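Side-chain contacts in galacto-N-biose/lacto-N-biose I transporter substrate-binding protein (Bifidobacterium longum, PDB 2Z8F), which binds lacto-N-biose, galacto-N-biose and related milk or mucin sugars such as lacto-N-tetraose and probably delivers them to an ABC transporter for uptake: residues A[28-33]-A[254-259]; A[249-254]-A[322-327]; A[317-322]-A[330-335]; A[336-341]-A[345-350]. One frame throughout, in Å; residues are numbered along the deposited sequence.

Interaction 1 (A[28-33]-A[254-259]); sequences EGMTLV and APLFMT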
loop_
_atom_site.group_PDB
_atom_site.type_symbol
_atom_site.label_atom_id
_atom_site.label_comp_id
_atom_site.label_asym_id
_atom_site.label_seq_id
_atom_site.Cartn_x
_atom_site.Cartn_y
_atom_site.Cartn_z
ATOM N N GLU A 28 9.413 8.170 -15.001
ATOM C CA GLU A 28 10.397 7.847 -16.027
ATOM C C GLU A 28 10.899 6.418 -15.841
ATOM O O GLU A 28 11.079 5.954 -14.713
ATOM C CB GLU A 28 11.554 8.859 -16.008
ATOM C CG GLU A 28 11.144 10.267 -16.444
ATOM C CD GLU A 28 12.249 11.306 -16.303
ATOM O OE1 GLU A 28 13.325 10.993 -15.741
ATOM O OE2 GLU A 28 12.033 12.459 -16.744
ATOM N N GLY A 29 11.042 5.683 -16.947
ATOM C CA GLY A 29 11.500 4.290 -16.879
ATOM C C GLY A 29 10.377 3.262 -16.842
ATOM O O GLY A 29 10.586 2.073 -17.126
ATOM N N MET A 30 9.188 3.716 -16.479
ATOM C CA MET A 30 8.005 2.864 -16.412
ATOM C C MET A 30 7.276 2.741 -17.758
ATOM O O MET A 30 7.357 3.651 -18.617
ATOM C CB MET A 30 7.057 3.436 -15.369
ATOM C CG MET A 30 7.693 3.463 -13.989
ATOM S SD MET A 30 6.469 3.898 -12.761
ATOM C CE MET A 30 7.330 3.460 -11.225
ATOM N N THR A 31 6.564 1.635 -17.940
ATOM C CA THR A 31 5.646 1.494 -19.081
ATOM C C THR A 31 4.382 2.252 -18.712
ATOM O O THR A 31 3.641 1.871 -17.805
ATOM C CB THR A 31 5.349 -0.001 -19.430
ATOM O OG1 THR A 31 6.580 -0.672 -19.712
ATOM C CG2 THR A 31 4.394 -0.107 -20.622
ATOM N N LEU A 32 4.156 3.378 -19.385
ATOM C CA LEU A 32 3.094 4.268 -18.976
ATOM C C LEU A 32 1.726 3.639 -19.118
ATOM O O LEU A 32 1.484 2.871 -20.049
ATOM C CB LEU A 32 3.120 5.543 -19.830
ATOM C CG LEU A 32 4.426 6.317 -19.694
ATOM C CD1 LEU A 32 4.455 7.372 -20.803
ATOM C CD2 LEU A 32 4.522 6.994 -18.332
ATOM N N VAL A 33 0.822 3.989 -18.209
ATOM C CA VAL A 33 -0.531 3.451 -18.299
ATOM C C VAL A 33 -1.116 3.716 -19.697
ATOM O O VAL A 33 -1.738 2.843 -20.299
ATOM C CB VAL A 33 -1.478 3.985 -17.199
ATOM C CG1 VAL A 33 -2.890 3.506 -17.435
ATOM C CG2 VAL A 33 -0.979 3.550 -15.832
ATOM N N ALA A 254 9.589 0.025 -4.634
ATOM C CA ALA A 254 10.934 -0.256 -5.136
ATOM C C ALA A 254 11.389 0.760 -6.199
ATOM O O ALA A 254 12.432 1.387 -6.010
ATOM C CB ALA A 254 11.056 -1.706 -5.647
ATOM N N PRO A 255 10.623 0.912 -7.288
ATOM C CA PRO A 255 11.132 1.857 -8.311
ATOM C C PRO A 255 11.092 3.301 -7.842
ATOM O O PRO A 255 11.914 4.132 -8.271
ATOM C CB PRO A 255 10.168 1.661 -9.474
ATOM C CG PRO A 255 8.872 1.182 -8.827
ATOM C CD PRO A 255 9.338 0.300 -7.686
ATOM N N LEU A 256 10.146 3.619 -6.968
ATOM C CA LEU A 256 10.055 4.966 -6.398
ATOM C C LEU A 256 11.296 5.314 -5.585
ATOM O O LEU A 256 11.879 6.400 -5.714
ATOM C CB LEU A 256 8.794 5.071 -5.539
ATOM C CG LEU A 256 7.463 4.623 -6.178
ATOM C CD1 LEU A 256 6.320 4.858 -5.178
ATOM C CD2 LEU A 256 7.164 5.330 -7.515
ATOM N N PHE A 257 11.678 4.372 -4.720
ATOM C CA PHE A 257 12.860 4.474 -3.903
ATOM C C PHE A 257 14.119 4.606 -4.759
ATOM O O PHE A 257 15.003 5.433 -4.455
ATOM C CB PHE A 257 12.917 3.243 -2.979
ATOM C CG PHE A 257 13.900 3.370 -1.846
ATOM C CD1 PHE A 257 13.486 3.892 -0.608
ATOM C CD2 PHE A 257 15.218 2.948 -2.000
ATOM C CE1 PHE A 257 14.412 3.998 0.453
ATOM C CE2 PHE A 257 16.146 3.057 -0.956
ATOM C CZ PHE A 257 15.737 3.574 0.267
ATOM N N MET A 258 14.182 3.826 -5.840
ATOM C CA MET A 258 15.321 3.848 -6.765
ATOM C C MET A 258 15.466 5.222 -7.364
ATOM O O MET A 258 16.552 5.800 -7.314
ATOM C CB MET A 258 15.123 2.839 -7.884
ATOM C CG MET A 258 15.460 1.427 -7.456
ATOM S SD MET A 258 14.933 0.202 -8.658
ATOM C CE MET A 258 15.722 0.910 -10.129
ATOM N N THR A 259 14.363 5.750 -7.888
ATOM C CA THR A 259 14.344 7.115 -8.455
ATOM C C THR A 259 14.741 8.151 -7.403
ATOM O O THR A 259 15.556 9.037 -7.684
ATOM C CB THR A 259 12.987 7.478 -9.064
ATOM O OG1 THR A 259 12.697 6.601 -10.163
ATOM C CG2 THR A 259 12.988 8.929 -9.580
HETATM O O HOH W 1 12.041 7.438 -12.548
#
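The apolar part of this contact is the work of Met30, whose terminal methyl reaches the start of helix 254-261. Its CE lies 3.6 Å from CG of Pro255 and touches the CB of the same ring a little farther off. CE also lies 4.2 Å from CD2 of Leu256, so one methyl is held against two neighbouring residues of the helix. The methionine chain is extended beyond CG (chi2 -171°, chi3 166°), which carries the methyl to the proline, and the two side chains cross at about a right angle. A long, unbranched, apolar residue suits this place, since the backbones stay 8.7 Å apart between CA of Met30 and CA of Pro255. This protein belongs to the solute-binding proteins, two-lobed in fold, and here the methionine joins the loop between strand 16-22 and helix 33-43 to helix 254-261. Leu256 also belongs to the glycan pocket and touches a galactose, while Pro255, rigid and without an N-H, fits the first turn of a helix. The polar part runs through water: one molecule donates to O of Glu28 at 2.8 Å and lies 2.6 Å from OG1 of Thr259.

Interaction 2 (A[249-254]-A[322-327]); sequences AAAWEA and GLVPAA. With GAL (beta-D-galactopyranose), chain C.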
loop_
_atom_site.group_PDB
_atom_site.type_symbol
_atom_site.label_atom_id
_atom_site.label_comp_id
_atom_site.label_asym_id
_atom_site.label_seq_id
_atom_site.Cartn_x
_atom_site.Cartn_y
_atom_site.Cartn_z
ATOM N N ALA A 249 9.641 -0.585 4.041
ATOM C CA ALA A 249 9.030 -0.058 2.832
ATOM C C ALA A 249 7.931 -0.987 2.366
ATOM O O ALA A 249 8.064 -2.199 2.532
ATOM C CB ALA A 249 10.109 0.072 1.736
ATOM N N ALA A 250 6.865 -0.431 1.792
ATOM C CA ALA A 250 5.892 -1.250 1.044
ATOM C C ALA A 250 6.577 -1.776 -0.222
ATOM O O ALA A 250 7.392 -1.081 -0.807
ATOM C CB ALA A 250 4.632 -0.441 0.699
ATOM N N ALA A 251 6.283 -3.008 -0.629
ATOM C CA ALA A 251 6.968 -3.594 -1.796
ATOM C C ALA A 251 6.851 -2.715 -3.073
ATOM O O ALA A 251 7.819 -2.636 -3.864
ATOM C CB ALA A 251 6.485 -5.052 -2.068
ATOM N N TRP A 252 5.723 -2.017 -3.234
ATOM C CA TRP A 252 5.500 -1.178 -4.440
ATOM C C TRP A 252 6.394 0.069 -4.443
ATOM O O TRP A 252 6.450 0.803 -5.468
ATOM C CB TRP A 252 4.013 -0.817 -4.672
ATOM C CG TRP A 252 3.298 -0.366 -3.422
ATOM C CD1 TRP A 252 2.434 -1.119 -2.663
ATOM C CD2 TRP A 252 3.391 0.910 -2.777
ATOM N NE1 TRP A 252 1.993 -0.391 -1.572
ATOM C CE2 TRP A 252 2.568 0.856 -1.616
ATOM C CE3 TRP A 252 4.116 2.102 -3.051
ATOM C CZ2 TRP A 252 2.430 1.943 -0.736
ATOM C CZ3 TRP A 252 3.975 3.183 -2.172
ATOM C CH2 TRP A 252 3.134 3.100 -1.029
ATOM N N GLU A 253 7.097 0.320 -3.337
ATOM C CA GLU A 253 8.068 1.432 -3.287
ATOM C C GLU A 253 9.318 1.233 -4.139
ATOM O O GLU A 253 10.064 2.197 -4.337
ATOM C CB GLU A 253 8.506 1.767 -1.840
ATOM C CG GLU A 253 7.383 2.342 -0.984
ATOM C CD GLU A 253 7.897 2.797 0.371
ATOM O OE1 GLU A 253 8.876 3.577 0.422
ATOM O OE2 GLU A 253 7.328 2.347 1.404
ATOM N N ALA A 254 9.589 0.025 -4.634
ATOM C CA ALA A 254 10.934 -0.256 -5.136
ATOM C C ALA A 254 11.389 0.760 -6.199
ATOM O O ALA A 254 12.432 1.387 -6.010
ATOM C CB ALA A 254 11.056 -1.706 -5.647
ATOM N N GLY A 322 5.952 -0.697 -10.428
ATOM C CA GLY A 322 6.302 -1.087 -9.065
ATOM C C GLY A 322 5.319 -2.064 -8.449
ATOM O O GLY A 322 5.509 -2.476 -7.283
ATOM N N LEU A 323 4.261 -2.413 -9.182
ATOM C CA LEU A 323 3.200 -3.253 -8.605
ATOM C C LEU A 323 3.649 -4.674 -8.388
ATOM O O LEU A 323 4.426 -5.234 -9.177
ATOM C CB LEU A 323 1.948 -3.255 -9.482
ATOM C CG LEU A 323 1.402 -1.856 -9.786
ATOM C CD1 LEU A 323 0.090 -1.978 -10.515
ATOM C CD2 LEU A 323 1.312 -0.959 -8.531
ATOM N N VAL A 324 3.151 -5.256 -7.298
ATOM C CA VAL A 324 3.251 -6.697 -7.067
ATOM C C VAL A 324 1.872 -7.237 -7.459
ATOM O O VAL A 324 0.912 -7.145 -6.683
ATOM C CB VAL A 324 3.570 -7.048 -5.587
ATOM C CG1 VAL A 324 3.708 -8.584 -5.403
ATOM C CG2 VAL A 324 4.827 -6.314 -5.135
ATOM N N PRO A 325 1.727 -7.713 -8.705
ATOM C CA PRO A 325 0.381 -8.000 -9.214
ATOM C C PRO A 325 -0.420 -9.037 -8.456
ATOM O O PRO A 325 0.163 -9.992 -7.935
ATOM C CB PRO A 325 0.648 -8.447 -10.658
ATOM C CG PRO A 325 1.945 -7.714 -10.987
ATOM C CD PRO A 325 2.752 -7.884 -9.761
ATOM N N ALA A 326 -1.729 -8.813 -8.398
ATOM C CA ALA A 326 -2.684 -9.833 -7.884
ATOM C C ALA A 326 -2.871 -10.981 -8.885
ATOM O O ALA A 326 -3.318 -12.088 -8.529
ATOM C CB ALA A 326 -4.015 -9.175 -7.545
ATOM N N ALA A 327 -2.563 -10.718 -10.147
ATOM C CA ALA A 327 -2.752 -11.728 -11.204
ATOM C C ALA A 327 -1.908 -12.952 -10.956
ATOM O O ALA A 327 -0.777 -12.844 -10.491
ATOM C CB ALA A 327 -2.401 -11.129 -12.561
HETATM C C1 GAL C . 0.029 3.080 -3.514
HETATM C C2 GAL C . -1.088 2.046 -3.619
HETATM C C3 GAL C . -0.568 0.831 -4.370
HETATM C C4 GAL C . 0.014 1.253 -5.734
HETATM C C5 GAL C . 1.093 2.322 -5.542
HETATM C C6 GAL C . 1.620 2.879 -6.864
HETATM O O2 GAL C . -1.458 1.645 -2.308
HETATM O O3 GAL C . -1.633 -0.068 -4.516
HETATM O O4 GAL C . -1.067 1.716 -6.497
HETATM O O5 GAL C . 0.555 3.418 -4.810
HETATM O O6 GAL C . 2.805 3.610 -6.621
HETATM O O HOH W 2 8.068 -3.160 -6.417
#
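Trp252 and Gly322 meet where a Schellman motif ends helix 315-320, beside the sugar pocket of this solute-binding protein. CA of Trp252 makes a CA-H...O contact of 3.1 Å with O of Gly322, and CB of Trp252 rests against the same oxygen. Gly322 takes a positive phi of 96°; a beta carbon there would collide with the carbonyl O of Gln321 and with O of Trp252. CB of Ala251 packs on CG2 of Val324 at 3.7 Å, methyl to methyl, the second one arm of a branched valine. The indole serves the ligand: C1 of the galactose lies 3.7 Å above one face, offset toward the rim, in the CH-pi manner usual for sugar on tryptophan, and CB of Ala250 covers the opposite face. CG of Trp252 stands between the backbone N and the carbonyl carbon (chi1 45°), a crowded position that turns the ring away from 322-327 and over the sugar. From the other segment, CD2 of Leu323 reaches C4 of the galactose at 3.8 Å. NE1 of Trp252 is hydrogen-bonded to O of Asp287. With an alanine here, the galactose would probably lose its aromatic platform and O of Asp287 its N-H partner. Behind the ring, Glu253 accepts from N of Ala250 with OE2 at 2.8 Å, and its OE1 is paired with Arg230. A water donates to both O of Ala251, at 2.6 Å, and O of Gly322.

Interaction 3 (A[317-322]-A[330-335]); sequences DLVSQG and EDAETP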
loop_
_atom_site.group_PDB
_atom_site.type_symbol
_atom_site.label_atom_id
_atom_site.label_comp_id
_atom_site.label_asym_id
_atom_site.label_seq_id
_atom_site.Cartn_x
_atom_site.Cartn_y
_atom_site.Cartn_z
ATOM N N ASP A 317 4.118 -5.126 -17.453
ATOM C CA ASP A 317 3.840 -3.688 -17.515
ATOM C C ASP A 317 3.452 -3.157 -16.135
ATOM O O ASP A 317 3.916 -2.111 -15.716
ATOM C CB ASP A 317 2.748 -3.361 -18.531
ATOM C CG ASP A 317 3.138 -3.708 -19.974
ATOM O OD1 ASP A 317 4.335 -3.838 -20.282
ATOM O OD2 ASP A 317 2.212 -3.827 -20.797
ATOM N N LEU A 318 2.608 -3.903 -15.415
ATOM C CA LEU A 318 2.265 -3.519 -14.039
ATOM C C LEU A 318 3.491 -3.534 -13.128
ATOM O O LEU A 318 3.672 -2.632 -12.276
ATOM C CB LEU A 318 1.218 -4.500 -13.486
ATOM C CG LEU A 318 -0.145 -4.571 -14.213
ATOM C CD1 LEU A 318 -0.999 -5.747 -13.711
ATOM C CD2 LEU A 318 -0.919 -3.285 -14.074
ATOM N N VAL A 319 4.321 -4.577 -13.259
ATOM C CA VAL A 319 5.547 -4.648 -12.477
ATOM C C VAL A 319 6.406 -3.415 -12.712
ATOM O O VAL A 319 6.975 -2.878 -11.770
ATOM C CB VAL A 319 6.349 -5.951 -12.722
ATOM C CG1 VAL A 319 7.770 -5.861 -12.157
ATOM C CG2 VAL A 319 5.586 -7.167 -12.155
ATOM N N SER A 320 6.441 -2.926 -13.956
ATOM C CA SER A 320 7.238 -1.741 -14.260
ATOM C C SER A 320 6.832 -0.506 -13.423
ATOM O O SER A 320 7.672 0.359 -13.118
ATOM C CB SER A 320 7.186 -1.423 -15.766
ATOM O OG SER A 320 6.052 -0.645 -16.105
ATOM N N GLN A 321 5.548 -0.448 -13.058
ATOM C CA GLN A 321 4.988 0.625 -12.210
ATOM C C GLN A 321 5.275 0.404 -10.721
ATOM O O GLN A 321 4.897 1.226 -9.872
ATOM C CB GLN A 321 3.470 0.709 -12.426
ATOM C CG GLN A 321 3.030 1.212 -13.825
ATOM C CD GLN A 321 3.034 2.734 -13.988
ATOM O OE1 GLN A 321 2.980 3.507 -13.016
ATOM N NE2 GLN A 321 3.041 3.177 -15.264
ATOM N N GLY A 322 5.952 -0.697 -10.428
ATOM C CA GLY A 322 6.302 -1.087 -9.065
ATOM C C GLY A 322 5.319 -2.064 -8.449
ATOM O O GLY A 322 5.509 -2.476 -7.283
ATOM N N GLU A 330 0.703 -15.335 -14.900
ATOM C CA GLU A 330 2.129 -15.548 -15.198
ATOM C C GLU A 330 2.941 -15.038 -14.018
ATOM O O GLU A 330 2.447 -14.198 -13.266
ATOM C CB GLU A 330 2.553 -14.832 -16.487
ATOM C CG GLU A 330 2.392 -13.332 -16.457
ATOM C CD GLU A 330 2.846 -12.667 -17.745
ATOM O OE1 GLU A 330 4.073 -12.448 -17.914
ATOM O OE2 GLU A 330 1.971 -12.361 -18.579
ATOM N N ASP A 331 4.165 -15.547 -13.846
ATOM C CA ASP A 331 5.017 -15.138 -12.729
ATOM C C ASP A 331 5.512 -13.709 -12.954
ATOM O O ASP A 331 5.927 -13.361 -14.058
ATOM C CB ASP A 331 6.239 -16.068 -12.565
ATOM C CG ASP A 331 5.888 -17.468 -12.039
ATOM O OD1 ASP A 331 4.849 -17.668 -11.368
ATOM O OD2 ASP A 331 6.696 -18.395 -12.297
ATOM N N ALA A 332 5.473 -12.886 -11.911
ATOM C CA ALA A 332 6.133 -11.583 -11.965
ATOM C C ALA A 332 7.647 -11.777 -11.895
ATOM O O ALA A 332 8.143 -12.611 -11.133
ATOM C CB ALA A 332 5.647 -10.680 -10.833
ATOM N N GLU A 333 8.374 -11.013 -12.702
ATOM C CA GLU A 333 9.820 -11.114 -12.759
ATOM C C GLU A 333 10.454 -9.771 -12.446
ATOM O O GLU A 333 9.921 -8.724 -12.830
ATOM C CB GLU A 333 10.271 -11.582 -14.152
ATOM C CG GLU A 333 9.647 -12.911 -14.569
ATOM C CD GLU A 333 10.269 -13.513 -15.813
ATOM O OE1 GLU A 333 10.880 -12.777 -16.624
ATOM O OE2 GLU A 333 10.144 -14.747 -15.975
ATOM N N THR A 334 11.587 -9.816 -11.758
ATOM C CA THR A 334 12.313 -8.598 -11.413
ATOM C C THR A 334 12.892 -7.971 -12.682
ATOM O O THR A 334 13.656 -8.646 -13.393
ATOM C CB THR A 334 13.467 -8.904 -10.435
ATOM O OG1 THR A 334 12.953 -9.572 -9.268
ATOM C CG2 THR A 334 14.150 -7.628 -10.018
ATOM N N PRO A 335 12.536 -6.703 -12.987
ATOM C CA PRO A 335 13.186 -6.038 -14.132
ATOM C C PRO A 335 14.704 -5.930 -13.979
ATOM O O PRO A 335 15.217 -5.750 -12.878
ATOM C CB PRO A 335 12.549 -4.637 -14.155
ATOM C CG PRO A 335 11.227 -4.797 -13.423
ATOM C CD PRO A 335 11.526 -5.843 -12.346
#
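Val319 meets the loop 330-335 with both its methyls. CG2 packs on CB of Ala332 at 3.8 Å; CG1 lies as near to CD of the Pro335 ring and also to its CG. The same CG1 rests 3.6 Å from the carbonyl O of Glu333. The rotamer explains the division: CG1 is anti to the backbone N (chi1 167°), while CG2 stands beside that N, so the fork of the valine spreads along the loop. A beta-branched residue suits this place because its two arms share three partners, and the small Ala332 lets the loop come to 7.0 Å between its CA and that of Val319. Here a Schellman motif at Gly322 ends helix 315-320, and Pro335 is the N-cap of helix 336-341. Met348 adds to the apolar side, touching Val319 and Ala332. The other side is looser, for Glu333 is exposed and its carboxylate extends off from Val319. Separately, OG of Ser320 donates to O of Asp317 at 2.6 Å and also meets N of Thr31 of the loop before helix 33-43. The contact thus relies on van der Waals and hydrophobic forces, with the carboxylate of Glu333 kept at the solvent side.

Interaction 4 (A[336-341]-A[345-350]); sequences SEWSTF and QDIMKE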
loop_
_atom_site.group_PDB
_atom_site.type_symbol
_atom_site.label_atom_id
_atom_site.label_comp_id
_atom_site.label_asym_id
_atom_site.label_seq_id
_atom_site.Cartn_x
_atom_site.Cartn_y
_atom_site.Cartn_z
ATOM N N SER A 336 15.428 -6.040 -15.088
ATOM C CA SER A 336 16.887 -5.962 -15.050
ATOM C C SER A 336 17.450 -4.711 -14.337
ATOM O O SER A 336 18.450 -4.804 -13.617
ATOM C CB SER A 336 17.447 -6.063 -16.476
ATOM O OG SER A 336 16.931 -4.993 -17.251
ATOM N N GLU A 337 16.815 -3.555 -14.533
ATOM C CA GLU A 337 17.225 -2.310 -13.856
ATOM C C GLU A 337 17.133 -2.405 -12.321
ATOM O O GLU A 337 18.003 -1.904 -11.594
ATOM C CB GLU A 337 16.397 -1.123 -14.366
ATOM C CG GLU A 337 16.552 -0.849 -15.883
ATOM C CD GLU A 337 15.681 -1.736 -16.793
ATOM O OE1 GLU A 337 14.953 -2.646 -16.305
ATOM O OE2 GLU A 337 15.741 -1.516 -18.030
ATOM N N TRP A 338 16.074 -3.050 -11.841
ATOM C CA TRP A 338 15.885 -3.228 -10.394
ATOM C C TRP A 338 16.925 -4.164 -9.785
ATOM O O TRP A 338 17.485 -3.866 -8.727
ATOM C CB TRP A 338 14.518 -3.819 -10.080
ATOM C CG TRP A 338 13.310 -3.026 -10.471
ATOM C CD1 TRP A 338 13.228 -1.950 -11.331
ATOM C CD2 TRP A 338 11.987 -3.289 -10.029
ATOM N NE1 TRP A 338 11.921 -1.542 -11.437
ATOM C CE2 TRP A 338 11.141 -2.340 -10.633
ATOM C CE3 TRP A 338 11.427 -4.254 -9.168
ATOM C CZ2 TRP A 338 9.762 -2.326 -10.412
ATOM C CZ3 TRP A 338 10.067 -4.244 -8.950
ATOM C CH2 TRP A 338 9.245 -3.292 -9.573
ATOM N N SER A 339 17.151 -5.317 -10.412
ATOM C CA SER A 339 18.143 -6.251 -9.872
ATOM C C SER A 339 19.518 -5.577 -9.847
ATOM O O SER A 339 20.263 -5.739 -8.894
ATOM C CB SER A 339 18.170 -7.571 -10.642
ATOM O OG SER A 339 18.270 -7.333 -12.031
ATOM N N THR A 340 19.818 -4.767 -10.865
ATOM C CA THR A 340 21.098 -4.054 -10.918
ATOM C C THR A 340 21.246 -3.094 -9.728
ATOM O O THR A 340 22.281 -3.088 -9.045
ATOM C CB THR A 340 21.271 -3.296 -12.257
ATOM O OG1 THR A 340 21.409 -4.245 -13.337
ATOM C CG2 THR A 340 22.513 -2.408 -12.208
ATOM N N PHE A 341 20.210 -2.299 -9.468
ATOM C CA PHE A 341 20.212 -1.410 -8.309
ATOM C C PHE A 341 20.317 -2.197 -7.005
ATOM O O PHE A 341 21.064 -1.821 -6.096
ATOM C CB PHE A 341 18.962 -0.543 -8.294
ATOM C CG PHE A 341 18.972 0.513 -7.226
ATOM C CD1 PHE A 341 19.526 1.769 -7.480
ATOM C CD2 PHE A 341 18.394 0.275 -5.983
ATOM C CE1 PHE A 341 19.530 2.757 -6.506
ATOM C CE2 PHE A 341 18.390 1.268 -4.995
ATOM C CZ PHE A 341 18.955 2.511 -5.264
ATOM N N GLN A 345 20.004 -8.775 -6.898
ATOM C CA GLN A 345 18.980 -9.571 -6.203
ATOM C C GLN A 345 17.679 -9.697 -6.984
ATOM O O GLN A 345 17.194 -8.722 -7.572
ATOM C CB GLN A 345 18.663 -8.947 -4.847
ATOM C CG GLN A 345 17.883 -9.867 -3.902
ATOM C CD GLN A 345 17.552 -9.191 -2.585
ATOM O OE1 GLN A 345 17.778 -7.997 -2.408
ATOM N NE2 GLN A 345 17.018 -9.970 -1.645
ATOM N N ASP A 346 17.095 -10.889 -6.930
ATOM C CA ASP A 346 15.773 -11.136 -7.503
ATOM C C ASP A 346 14.768 -10.659 -6.452
ATOM O O ASP A 346 14.234 -11.459 -5.691
ATOM C CB ASP A 346 15.604 -12.637 -7.801
ATOM C CG ASP A 346 14.285 -12.975 -8.502
ATOM O OD1 ASP A 346 13.447 -12.070 -8.753
ATOM O OD2 ASP A 346 14.062 -14.182 -8.795
ATOM N N ILE A 347 14.525 -9.350 -6.403
ATOM C CA ILE A 347 13.706 -8.794 -5.305
ATOM C C ILE A 347 12.234 -9.197 -5.373
ATOM O O ILE A 347 11.549 -9.261 -4.334
ATOM C CB ILE A 347 13.886 -7.260 -5.127
ATOM C CG1 ILE A 347 13.273 -6.486 -6.300
ATOM C CG2 ILE A 347 15.361 -6.920 -4.912
ATOM C CD1 ILE A 347 13.369 -4.982 -6.093
ATOM N N MET A 348 11.745 -9.505 -6.573
ATOM C CA MET A 348 10.361 -9.940 -6.730
ATOM C C MET A 348 10.137 -11.215 -5.933
ATOM O O MET A 348 9.067 -11.406 -5.362
ATOM C CB MET A 348 10.013 -10.195 -8.199
ATOM C CG MET A 348 8.562 -10.568 -8.417
ATOM S SD MET A 348 7.470 -9.266 -7.845
ATOM C CE MET A 348 7.836 -7.983 -9.059
ATOM N N LYS A 349 11.145 -12.073 -5.868
ATOM C CA LYS A 349 11.018 -13.287 -5.062
ATOM C C LYS A 349 10.785 -12.951 -3.580
ATOM O O LYS A 349 10.013 -13.640 -2.877
ATOM C CB LYS A 349 12.224 -14.201 -5.263
ATOM C CG LYS A 349 12.133 -15.528 -4.508
ATOM C CD LYS A 349 13.142 -16.544 -5.060
ATOM C CE LYS A 349 13.525 -17.630 -4.021
ATOM N NZ LYS A 349 12.374 -18.176 -3.220
ATOM N N GLU A 350 11.462 -11.911 -3.102
ATOM C CA GLU A 350 11.260 -11.449 -1.728
ATOM C C GLU A 350 9.857 -10.875 -1.573
ATOM O O GLU A 350 9.192 -11.094 -0.562
ATOM C CB GLU A 350 12.320 -10.421 -1.336
ATOM C CG GLU A 350 13.735 -10.965 -1.232
ATOM C CD GLU A 350 13.958 -11.951 -0.086
ATOM O OE1 GLU A 350 13.184 -11.972 0.894
ATOM O OE2 GLU A 350 14.962 -12.682 -0.151
#
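Trp338 turns its six-membered ring toward Ile347 at the start of the next helix. From CB of the isoleucine, CG2 lies anti to the carbonyl carbon, while CG1 takes the place between the backbone N and that carbon (chi1 70°), which directs it to the indole, 4.1 Å from CE3 of Trp338. The chain continues extended to CD1, whose methyl approaches CE3 at 3.7 Å and also packs on Ala254 of helix 254-261. The two side chains cross at about a right angle, and the methyl comes to the ring obliquely. CE of Met348 adds a lighter touch at 4.4 Å from CZ3 of Trp338. Helices 336-341 and 347-356 follow each other through a short connection. At the turn, CB of Ser339 lies 3.4 Å from O of Gln345, and CA of Ser339 makes a CA-H...O contact with the same oxygen; a small residue suits this close passage. Asp346 is the centre of an inverse gamma turn. Between these two segments, the indole against the isoleucine methyl and the methionine thioether chain gives mainly dispersion and hydrophobic attraction, while Thr334 and Val271 supply hydrogen bonds from outside, to Asp346 and Gln345.

From the N terminus, the loop 28-33 waits over 200 residues for its partner at 254-259, so interaction 1 closes the longest loop. Interaction 2 begins at the end of strand 246-250, shares Ala254 with interaction 1, and runs on to 322-327; the two cross because their segments alternate. Interaction 3 crosses interaction 2 in turn, sharing Gly322, and closes a short loop of seven residues after helix 315-320. Interaction 4 opens only after the other three have closed and joins neighbouring helices; no contact nests within another. It nevertheless meets them all in space: Trp338 touches Pro255, Gly322 and Val319. Together they gather the early loop, strand 246-250, helix 254-261 and the helices from 315 to 356.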